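PDB 5C98: Agap007691-pb from Anopheles gambiae, which belongs to the serpin family and may act as a serine protease inhibitor, although its biological role has not been established. Local coordinates for residues V18-F29 with D363-N371; S42-F53 with K168-S176. All coordinates share one frame; numbering follows the deposited sequence.

Interaction 1: residues V18-F29 with D363-N371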
loop_
_atom_site.group_PDB
_atom_site.type_symbol
_atom_site.label_atom_id
_atom_site.label_comp_id
_atom_site.label_asym_id
_atom_site.label_seq_id
_atom_site.Cartn_x
_atom_site.Cartn_y
_atom_site.Cartn_z
ATOM N N VAL A 18 6.666 -7.083 -12.840
ATOM C CA VAL A 18 7.331 -6.248 -11.835
ATOM C C VAL A 18 7.654 -4.876 -12.398
ATOM O O VAL A 18 7.469 -3.851 -11.726
ATOM C CB VAL A 18 8.590 -6.940 -11.282
ATOM C CG1 VAL A 18 9.404 -5.970 -10.402
ATOM C CG2 VAL A 18 8.215 -8.161 -10.511
ATOM N N ALA A 19 8.197 -4.832 -13.608
ATOM C CA ALA A 19 8.516 -3.538 -14.193
ATOM C C ALA A 19 7.268 -2.672 -14.307
ATOM O O ALA A 19 7.302 -1.469 -14.010
ATOM C CB ALA A 19 9.167 -3.729 -15.555
ATOM N N ALA A 20 6.156 -3.266 -14.721
ATOM C CA ALA A 20 4.939 -2.502 -14.921
ATOM C C ALA A 20 4.360 -2.081 -13.583
ATOM O O ALA A 20 3.909 -0.940 -13.422
ATOM C CB ALA A 20 3.920 -3.304 -15.719
ATOM N N ASN A 21 4.433 -2.964 -12.595
ATOM C CA ASN A 21 3.925 -2.616 -11.278
ATOM C C ASN A 21 4.725 -1.489 -10.657
ATOM O O ASN A 21 4.151 -0.589 -10.053
ATOM C CB ASN A 21 3.886 -3.805 -10.329
ATOM C CG ASN A 21 3.525 -3.371 -8.932
ATOM O OD1 ASN A 21 2.427 -2.875 -8.693
ATOM N ND2 ASN A 21 4.465 -3.497 -8.012
ATOM N N ASN A 22 6.045 -1.517 -10.786
ATOM C CA ASN A 22 6.846 -0.467 -10.178
ATOM C C ASN A 22 6.557 0.878 -10.824
ATOM O O ASN A 22 6.464 1.885 -10.114
ATOM C CB ASN A 22 8.338 -0.815 -10.212
ATOM C CG ASN A 22 8.685 -1.888 -9.210
ATOM O OD1 ASN A 22 7.875 -2.205 -8.333
ATOM N ND2 ASN A 22 9.888 -2.450 -9.323
ATOM N N LYS A 23 6.411 0.919 -12.152
ATOM C CA LYS A 23 6.089 2.173 -12.831
ATOM C C LYS A 23 4.735 2.704 -12.364
ATOM O O LYS A 23 4.590 3.891 -12.051
ATOM C CB LYS A 23 6.089 1.992 -14.354
ATOM C CG LYS A 23 5.809 3.269 -15.141
ATOM C CD LYS A 23 5.868 3.033 -16.647
ATOM C CE LYS A 23 5.619 4.310 -17.427
ATOM N NZ LYS A 23 4.170 4.630 -17.514
ATOM N N PHE A 24 3.726 1.832 -12.324
ATOM C CA PHE A 24 2.397 2.243 -11.865
ATOM C C PHE A 24 2.425 2.673 -10.398
ATOM O O PHE A 24 1.804 3.667 -10.016
ATOM C CB PHE A 24 1.419 1.094 -12.105
ATOM C CG PHE A 24 0.114 1.239 -11.406
ATOM C CD1 PHE A 24 -0.832 2.155 -11.823
ATOM C CD2 PHE A 24 -0.181 0.436 -10.315
ATOM C CE1 PHE A 24 -2.044 2.277 -11.122
ATOM C CE2 PHE A 24 -1.381 0.563 -9.643
ATOM C CZ PHE A 24 -2.295 1.494 -10.043
ATOM N N THR A 25 3.180 1.962 -9.578
ATOM C CA THR A 25 3.268 2.267 -8.152
ATOM C C THR A 25 3.781 3.679 -7.908
ATOM O O THR A 25 3.225 4.422 -7.096
ATOM C CB THR A 25 4.140 1.219 -7.442
ATOM O OG1 THR A 25 3.424 -0.007 -7.382
ATOM C CG2 THR A 25 4.497 1.628 -6.034
ATOM N N LEU A 26 4.857 4.051 -8.594
ATOM C CA LEU A 26 5.411 5.385 -8.396
ATOM C C LEU A 26 4.484 6.459 -8.944
ATOM O O LEU A 26 4.353 7.522 -8.332
ATOM C CB LEU A 26 6.812 5.463 -9.004
ATOM C CG LEU A 26 7.834 4.534 -8.346
ATOM C CD1 LEU A 26 9.154 4.679 -9.118
ATOM C CD2 LEU A 26 8.000 4.763 -6.836
ATOM N N GLU A 27 3.815 6.205 -10.082
ATOM C CA GLU A 27 2.841 7.167 -10.590
ATOM C C GLU A 27 1.681 7.336 -9.623
ATOM O O GLU A 27 1.232 8.454 -9.356
ATOM C CB GLU A 27 2.302 6.691 -11.937
ATOM C CG GLU A 27 3.302 6.847 -13.083
ATOM C CD GLU A 27 2.875 6.134 -14.343
ATOM O OE1 GLU A 27 2.060 5.182 -14.263
ATOM O OE2 GLU A 27 3.378 6.519 -15.423
ATOM N N TYR A 28 1.175 6.229 -9.090
ATOM C CA TYR A 28 0.079 6.293 -8.136
ATOM C C TYR A 28 0.490 7.068 -6.890
ATOM O O TYR A 28 -0.266 7.902 -6.382
ATOM C CB TYR A 28 -0.294 4.864 -7.774
ATOM C CG TYR A 28 -1.518 4.682 -6.902
ATOM C CD1 TYR A 28 -1.478 4.900 -5.537
ATOM C CD2 TYR A 28 -2.701 4.205 -7.444
ATOM C CE1 TYR A 28 -2.583 4.669 -4.743
ATOM C CE2 TYR A 28 -3.806 3.986 -6.654
ATOM C CZ TYR A 28 -3.749 4.216 -5.329
ATOM O OH TYR A 28 -4.851 3.967 -4.514
ATOM N N PHE A 29 1.673 6.776 -6.362
ATOM C CA PHE A 29 2.112 7.481 -5.162
ATOM C C PHE A 29 2.239 8.978 -5.409
ATOM O O PHE A 29 1.848 9.776 -4.557
ATOM C CB PHE A 29 3.418 6.897 -4.620
ATOM C CG PHE A 29 3.835 7.504 -3.315
ATOM C CD1 PHE A 29 2.986 7.474 -2.227
ATOM C CD2 PHE A 29 5.038 8.149 -3.178
ATOM C CE1 PHE A 29 3.340 8.055 -1.031
ATOM C CE2 PHE A 29 5.376 8.706 -1.955
ATOM C CZ PHE A 29 4.518 8.651 -0.915
ATOM N N ASP A 363 13.062 -9.777 -6.382
ATOM C CA ASP A 363 12.774 -9.198 -7.693
ATOM C C ASP A 363 12.640 -7.675 -7.681
ATOM O O ASP A 363 12.436 -7.080 -8.749
ATOM C CB ASP A 363 11.506 -9.833 -8.299
ATOM C CG ASP A 363 10.278 -9.662 -7.413
ATOM O OD1 ASP A 363 10.368 -8.875 -6.466
ATOM O OD2 ASP A 363 9.224 -10.304 -7.664
ATOM N N GLY A 364 12.761 -7.026 -6.524
ATOM C CA GLY A 364 12.617 -5.589 -6.451
ATOM C C GLY A 364 11.200 -5.072 -6.588
ATOM O O GLY A 364 10.998 -3.868 -6.784
ATOM N N ASN A 365 10.198 -5.937 -6.526
ATOM C CA ASN A 365 8.837 -5.464 -6.700
ATOM C C ASN A 365 8.424 -4.646 -5.491
ATOM O O ASN A 365 8.596 -5.079 -4.352
ATOM C CB ASN A 365 7.887 -6.638 -6.861
ATOM C CG ASN A 365 6.576 -6.243 -7.479
ATOM O OD1 ASN A 365 6.519 -5.363 -8.317
ATOM N ND2 ASN A 365 5.496 -6.887 -7.041
ATOM N N VAL A 366 7.840 -3.481 -5.743
ATOM C CA VAL A 366 7.403 -2.582 -4.685
ATOM C C VAL A 366 6.004 -2.970 -4.229
ATOM O O VAL A 366 5.059 -2.978 -5.023
ATOM C CB VAL A 366 7.439 -1.121 -5.136
ATOM C CG1 VAL A 366 6.911 -0.206 -4.015
ATOM C CG2 VAL A 366 8.862 -0.720 -5.587
ATOM N N LEU A 367 5.886 -3.331 -2.954
ATOM C CA LEU A 367 4.648 -3.822 -2.382
ATOM C C LEU A 367 3.892 -2.759 -1.591
ATOM O O LEU A 367 2.675 -2.883 -1.405
ATOM C CB LEU A 367 4.960 -5.012 -1.457
ATOM C CG LEU A 367 5.869 -6.075 -2.064
ATOM C CD1 LEU A 367 5.977 -7.203 -1.057
ATOM C CD2 LEU A 367 5.414 -6.613 -3.410
ATOM N N GLN A 368 4.584 -1.751 -1.089
ATOM C CA GLN A 368 3.991 -0.702 -0.274
ATOM C C GLN A 368 4.934 0.479 -0.393
ATOM O O GLN A 368 6.148 0.294 -0.479
ATOM C CB GLN A 368 3.883 -1.119 1.201
ATOM C CG GLN A 368 2.872 -0.347 1.982
ATOM C CD GLN A 368 2.970 -0.645 3.480
ATOM O OE1 GLN A 368 3.982 -0.309 4.094
ATOM N NE2 GLN A 368 1.940 -1.219 4.057
ATOM N N VAL A 369 4.386 1.695 -0.422
ATOM C CA VAL A 369 5.193 2.903 -0.548
ATOM C C VAL A 369 4.551 3.987 0.299
ATOM O O VAL A 369 3.341 4.015 0.481
ATOM C CB VAL A 369 5.307 3.284 -2.046
ATOM C CG1 VAL A 369 3.946 3.502 -2.654
ATOM C CG2 VAL A 369 6.193 4.487 -2.233
ATOM N N GLY A 370 5.362 4.891 0.820
ATOM C CA GLY A 370 4.808 5.916 1.677
ATOM C C GLY A 370 5.850 6.923 2.081
ATOM O O GLY A 370 6.960 6.961 1.536
ATOM N N ASN A 371 5.445 7.789 3.009
ATOM C CA ASN A 371 6.323 8.827 3.525
ATOM C C ASN A 371 6.008 9.067 4.986
ATOM O O ASN A 371 4.891 8.821 5.446
ATOM C CB ASN A 371 6.179 10.127 2.733
ATOM C CG ASN A 371 4.844 10.789 2.935
ATOM O OD1 ASN A 371 3.862 10.399 2.328
ATOM N ND2 ASN A 371 4.804 11.826 3.766
HETATM O O HOH W 1 2.851 -1.247 -4.990
#
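Asn21 and Asn22, neighbours on the helix, turn their amides onto the chain at Gly364-Val366 and hold it with four hydrogen bonds. Asn22 uses both polar atoms of its amide on the backbone: OD1 accepts from Val366 N at 2.9 Å, in the carbonyl plane and on a lone pair, while ND2 donates to Gly364 O at 3.1 Å from above that carbonyl's plane. With its CG anti to the backbone N (chi1 173°), Asn21 reaches the strand and divides its ND2 between Asn365 OD1 (2.8 Å) and Val366 O (3.1 Å); the latter lies in the Asn21 amide plane. The Asn21 and Asn365 amides stand 64° apart, crossing rather than stacking. Both amide hydrogens of Asn21 are thereby engaged, which fixes the rotation of the group. Val18 lies against the same turn, its CG1 3.6 Å from Asn365 OD1. An Asx turn, Asp363 OD1 to Asn365 N, shapes the loop that offers these acceptors, and a water links Thr25 OG1 to Val366 O.

Farther along, the contact becomes apolar. Thr25 CG2 rests 3.6 Å from Val366 CG1, and Val369 CG2 sits over one face of the Phe29 ring in a CH-pi contact, 4.1 Å from its centroid, while Asn371 OD1 meets the ring edge; Asn371 ND2 itself bonds Cys37 O. Segment 18-29 runs nearly parallel (10°) to residues 366-371, whose strand pairs with strands 39-41 and 354-360, while Tyr44 of helix 43-51 packs on Asn21 and Asn365.

Interaction 2: residues S42-F53 with K168-S176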
loop_
_atom_site.group_PDB
_atom_site.type_symbol
_atom_site.label_atom_id
_atom_site.label_comp_id
_atom_site.label_asym_id
_atom_site.label_seq_id
_atom_site.Cartn_x
_atom_site.Cartn_y
_atom_site.Cartn_z
ATOM N N SER A 42 -0.526 0.655 -1.170
ATOM C CA SER A 42 -0.053 -0.497 -1.929
ATOM C C SER A 42 -0.753 -0.495 -3.271
ATOM O O SER A 42 -1.807 -1.118 -3.439
ATOM C CB SER A 42 -0.346 -1.785 -1.171
ATOM O OG SER A 42 0.016 -2.891 -1.952
ATOM N N PRO A 43 -0.201 0.211 -4.244
ATOM C CA PRO A 43 -0.774 0.155 -5.596
ATOM C C PRO A 43 -0.823 -1.258 -6.140
ATOM O O PRO A 43 -1.720 -1.592 -6.919
ATOM C CB PRO A 43 0.154 1.082 -6.390
ATOM C CG PRO A 43 0.657 2.072 -5.316
ATOM C CD PRO A 43 0.879 1.209 -4.142
ATOM N N TYR A 44 0.147 -2.088 -5.785
ATOM C CA TYR A 44 0.140 -3.468 -6.246
ATOM C C TYR A 44 -1.120 -4.165 -5.787
ATOM O O TYR A 44 -1.748 -4.889 -6.572
ATOM C CB TYR A 44 1.377 -4.195 -5.718
ATOM C CG TYR A 44 1.633 -5.601 -6.267
ATOM C CD1 TYR A 44 1.498 -5.870 -7.621
ATOM C CD2 TYR A 44 2.093 -6.603 -5.440
ATOM C CE1 TYR A 44 1.790 -7.122 -8.130
ATOM C CE2 TYR A 44 2.377 -7.872 -5.949
ATOM C CZ TYR A 44 2.222 -8.098 -7.277
ATOM O OH TYR A 44 2.516 -9.333 -7.811
ATOM N N HIS A 45 -1.511 -3.994 -4.510
ATOM C CA HIS A 45 -2.737 -4.646 -4.080
ATOM C C HIS A 45 -3.984 -3.961 -4.638
ATOM O O HIS A 45 -5.009 -4.625 -4.833
ATOM C CB HIS A 45 -2.792 -4.811 -2.588
ATOM C CG HIS A 45 -3.785 -5.831 -2.170
ATOM N ND1 HIS A 45 -4.880 -5.536 -1.395
ATOM C CD2 HIS A 45 -3.839 -7.152 -2.427
ATOM C CE1 HIS A 45 -5.581 -6.643 -1.203
ATOM N NE2 HIS A 45 -4.974 -7.636 -1.829
ATOM N N VAL A 46 -3.927 -2.653 -4.910
ATOM C CA VAL A 46 -5.013 -2.002 -5.647
ATOM C C VAL A 46 -5.250 -2.750 -6.955
ATOM O O VAL A 46 -6.381 -3.108 -7.294
ATOM C CB VAL A 46 -4.700 -0.508 -5.861
ATOM C CG1 VAL A 46 -5.595 0.131 -6.925
ATOM C CG2 VAL A 46 -4.769 0.280 -4.563
ATOM N N ARG A 47 -4.176 -2.993 -7.704
ATOM C CA ARG A 47 -4.243 -3.746 -8.959
ATOM C C ARG A 47 -4.786 -5.151 -8.731
ATOM O O ARG A 47 -5.686 -5.611 -9.456
ATOM C CB ARG A 47 -2.858 -3.757 -9.636
ATOM C CG ARG A 47 -2.735 -4.740 -10.799
ATOM C CD ARG A 47 -2.149 -6.058 -10.344
ATOM N NE ARG A 47 -1.939 -6.967 -11.475
ATOM C CZ ARG A 47 -0.881 -6.911 -12.279
ATOM N NH1 ARG A 47 0.072 -6.009 -12.086
ATOM N NH2 ARG A 47 -0.761 -7.795 -13.270
ATOM N N LEU A 48 -4.255 -5.856 -7.735
ATOM C CA LEU A 48 -4.661 -7.246 -7.561
ATOM C C LEU A 48 -6.124 -7.343 -7.175
ATOM O O LEU A 48 -6.856 -8.227 -7.669
ATOM C CB LEU A 48 -3.787 -7.943 -6.521
ATOM C CG LEU A 48 -2.369 -8.187 -7.018
ATOM C CD1 LEU A 48 -1.512 -8.628 -5.859
ATOM C CD2 LEU A 48 -2.284 -9.235 -8.143
ATOM N N ALA A 49 -6.562 -6.478 -6.269
ATOM C CA ALA A 49 -7.943 -6.550 -5.816
ATOM C C ALA A 49 -8.898 -6.139 -6.934
ATOM O O ALA A 49 -9.886 -6.824 -7.211
ATOM C CB ALA A 49 -8.153 -5.693 -4.573
ATOM N N LEU A 50 -8.622 -5.023 -7.593
ATOM C CA LEU A 50 -9.524 -4.566 -8.628
ATOM C C LEU A 50 -9.567 -5.543 -9.798
ATOM O O LEU A 50 -10.604 -5.673 -10.461
ATOM C CB LEU A 50 -9.103 -3.150 -9.034
ATOM C CG LEU A 50 -10.063 -2.301 -9.840
ATOM C CD1 LEU A 50 -11.462 -2.293 -9.233
ATOM C CD2 LEU A 50 -9.508 -0.892 -9.954
ATOM N N SER A 51 -8.470 -6.233 -10.060
ATOM C CA SER A 51 -8.388 -7.183 -11.162
ATOM C C SER A 51 -9.413 -8.298 -11.040
ATOM O O SER A 51 -9.749 -8.940 -12.045
ATOM C CB SER A 51 -6.996 -7.825 -11.192
ATOM O OG SER A 51 -6.048 -6.992 -11.809
ATOM N N MET A 52 -9.878 -8.596 -9.820
ATOM C CA MET A 52 -10.901 -9.633 -9.649
ATOM C C MET A 52 -12.149 -9.298 -10.444
ATOM O O MET A 52 -12.885 -10.198 -10.844
ATOM C CB MET A 52 -11.259 -9.800 -8.166
ATOM C CG MET A 52 -10.097 -10.170 -7.277
ATOM S SD MET A 52 -10.613 -10.696 -5.632
ATOM C CE MET A 52 -11.263 -9.148 -4.991
ATOM N N PHE A 53 -12.413 -8.013 -10.672
ATOM C CA PHE A 53 -13.595 -7.630 -11.433
ATOM C C PHE A 53 -13.367 -7.630 -12.939
ATOM O O PHE A 53 -14.330 -7.498 -13.694
ATOM C CB PHE A 53 -14.047 -6.248 -10.958
ATOM C CG PHE A 53 -14.490 -6.245 -9.539
ATOM C CD1 PHE A 53 -15.800 -6.532 -9.228
ATOM C CD2 PHE A 53 -13.582 -6.046 -8.503
ATOM C CE1 PHE A 53 -16.224 -6.561 -7.910
ATOM C CE2 PHE A 53 -14.003 -6.093 -7.174
ATOM C CZ PHE A 53 -15.324 -6.348 -6.889
ATOM N N LYS A 168 -24.360 -0.541 -4.234
ATOM C CA LYS A 168 -24.548 -1.977 -4.422
ATOM C C LYS A 168 -23.287 -2.799 -4.234
ATOM O O LYS A 168 -23.400 -3.995 -3.964
ATOM C CB LYS A 168 -25.078 -2.271 -5.832
ATOM C CG LYS A 168 -26.423 -1.618 -6.152
ATOM C CD LYS A 168 -26.857 -1.977 -7.572
ATOM C CE LYS A 168 -27.778 -0.940 -8.169
ATOM N NZ LYS A 168 -29.079 -0.895 -7.471
ATOM N N LEU A 169 -22.097 -2.193 -4.367
ATOM C CA LEU A 169 -20.854 -2.948 -4.502
ATOM C C LEU A 169 -19.705 -2.086 -4.018
ATOM O O LEU A 169 -19.489 -0.994 -4.554
ATOM C CB LEU A 169 -20.617 -3.295 -5.966
ATOM C CG LEU A 169 -19.343 -4.054 -6.289
ATOM C CD1 LEU A 169 -19.398 -5.489 -5.745
ATOM C CD2 LEU A 169 -19.129 -4.103 -7.810
ATOM N N MET A 170 -18.929 -2.586 -3.051
ATOM C CA MET A 170 -17.784 -1.851 -2.537
ATOM C C MET A 170 -16.634 -2.798 -2.271
ATOM O O MET A 170 -16.837 -3.967 -1.933
ATOM C CB MET A 170 -18.110 -1.155 -1.224
ATOM C CG MET A 170 -19.314 -0.226 -1.338
ATOM S SD MET A 170 -19.461 0.896 0.065
ATOM C CE MET A 170 -18.177 2.057 -0.332
ATOM N N LEU A 171 -15.419 -2.282 -2.455
ATOM C CA LEU A 171 -14.201 -3.070 -2.374
ATOM C C LEU A 171 -13.278 -2.467 -1.328
ATOM O O LEU A 171 -13.227 -1.244 -1.168
ATOM C CB LEU A 171 -13.473 -3.069 -3.736
ATOM C CG LEU A 171 -12.171 -3.868 -3.851
ATOM C CD1 LEU A 171 -12.395 -5.360 -3.581
ATOM C CD2 LEU A 171 -11.602 -3.632 -5.240
ATOM N N PHE A 172 -12.533 -3.316 -0.619
ATOM C CA PHE A 172 -11.599 -2.917 0.420
ATOM C C PHE A 172 -10.301 -3.690 0.279
ATOM O O PHE A 172 -10.316 -4.865 -0.084
ATOM C CB PHE A 172 -12.229 -3.123 1.804
ATOM C CG PHE A 172 -13.543 -2.433 1.914
ATOM C CD1 PHE A 172 -13.609 -1.114 2.347
ATOM C CD2 PHE A 172 -14.708 -3.052 1.521
ATOM C CE1 PHE A 172 -14.831 -0.466 2.390
ATOM C CE2 PHE A 172 -15.904 -2.395 1.548
ATOM C CZ PHE A 172 -15.970 -1.111 1.991
ATOM N N SER A 173 -9.178 -3.007 0.535
ATOM C CA SER A 173 -7.851 -3.608 0.516
ATOM C C SER A 173 -7.145 -3.235 1.801
ATOM O O SER A 173 -7.062 -2.051 2.136
ATOM C CB SER A 173 -7.054 -3.030 -0.651
ATOM O OG SER A 173 -5.659 -3.232 -0.433
ATOM N N GLY A 174 -6.623 -4.222 2.506
ATOM C CA GLY A 174 -5.736 -3.983 3.630
ATOM C C GLY A 174 -4.366 -4.560 3.349
ATOM O O GLY A 174 -4.281 -5.753 3.044
ATOM N N VAL A 175 -3.288 -3.778 3.489
ATOM C CA VAL A 175 -1.922 -4.281 3.329
ATOM C C VAL A 175 -1.113 -3.871 4.558
ATOM O O VAL A 175 -0.864 -2.679 4.772
ATOM C CB VAL A 175 -1.242 -3.800 2.054
ATOM C CG1 VAL A 175 0.190 -4.324 1.975
ATOM C CG2 VAL A 175 -2.077 -4.271 0.850
ATOM N N SER A 176 -0.698 -4.854 5.336
ATOM C CA SER A 176 0.017 -4.642 6.583
ATOM C C SER A 176 1.345 -5.354 6.525
ATOM O O SER A 176 1.397 -6.566 6.321
ATOM C CB SER A 176 -0.781 -5.150 7.780
ATOM O OG SER A 176 -1.997 -4.441 7.837
#
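Leu171 fills the apolar centre, its CD2 lying 4.1 Å from Ala49 CB and 3.9 Å from Phe53 CE2. Its other methyl, CD1, is met by the terminal CE of Met52, whose chain is folded back at its last torsion (chi3 -67°). Phe53 serves two residues of the strand: while CE2 faces Leu171, CE1 lies 3.8 Å from Leu169 CD2, and the Phe53 side chain runs antiparallel alongside both leucines, which meet its ring obliquely. Leu169, Leu171, Ser173 and Val175 alternate along the strand so that all four side chains start toward the helix.

At the N-terminal end of the helix, Val175 CG2 wedges against Ser42 CB and His45 CB, at 3.6 Å from each. His45, with CG anti to its backbone N (chi1 -162°), brings ND1 to Ser173 OG at 2.6 Å; the hydroxyl lies in the imidazole plane at the ring edge, and the bond is nearly straight (173°). Ser173 OG has a second partner in Gln323 NE2. Ser42 is the N-cap, its OG accepting from His45 N at 3.2 Å, and the same hydroxyl bonds Leu367 O.

The contact packs helix 43-51, with the residues that flank it, onto strand 169-177 of the main serpin beta-sheet. Its chemistry is mainly apolar packing, with one short, nearly straight imidazole-hydroxyl bond that probably sets the turn of the ring and gives buried polar atoms a partner.

Both contacts are buried, but the Val18 end of interaction 1 is partly exposed, whereas every touching residue of interaction 2 is buried. Each sets a helix on a strand, nearly parallel in interaction 1 and at 142° in interaction 2. Their polar parts differ: two asparagine amides grip mostly backbone atoms at the start of the strand in the first, while the second has a single imidazole-hydroxyl bond at the edge of an apolar core. The two meet directly, since helix 43-51, with Ser42 before it, packs both on helix 15-32 and the start of strand 366-372 and on strand 169-177 of the main sheet.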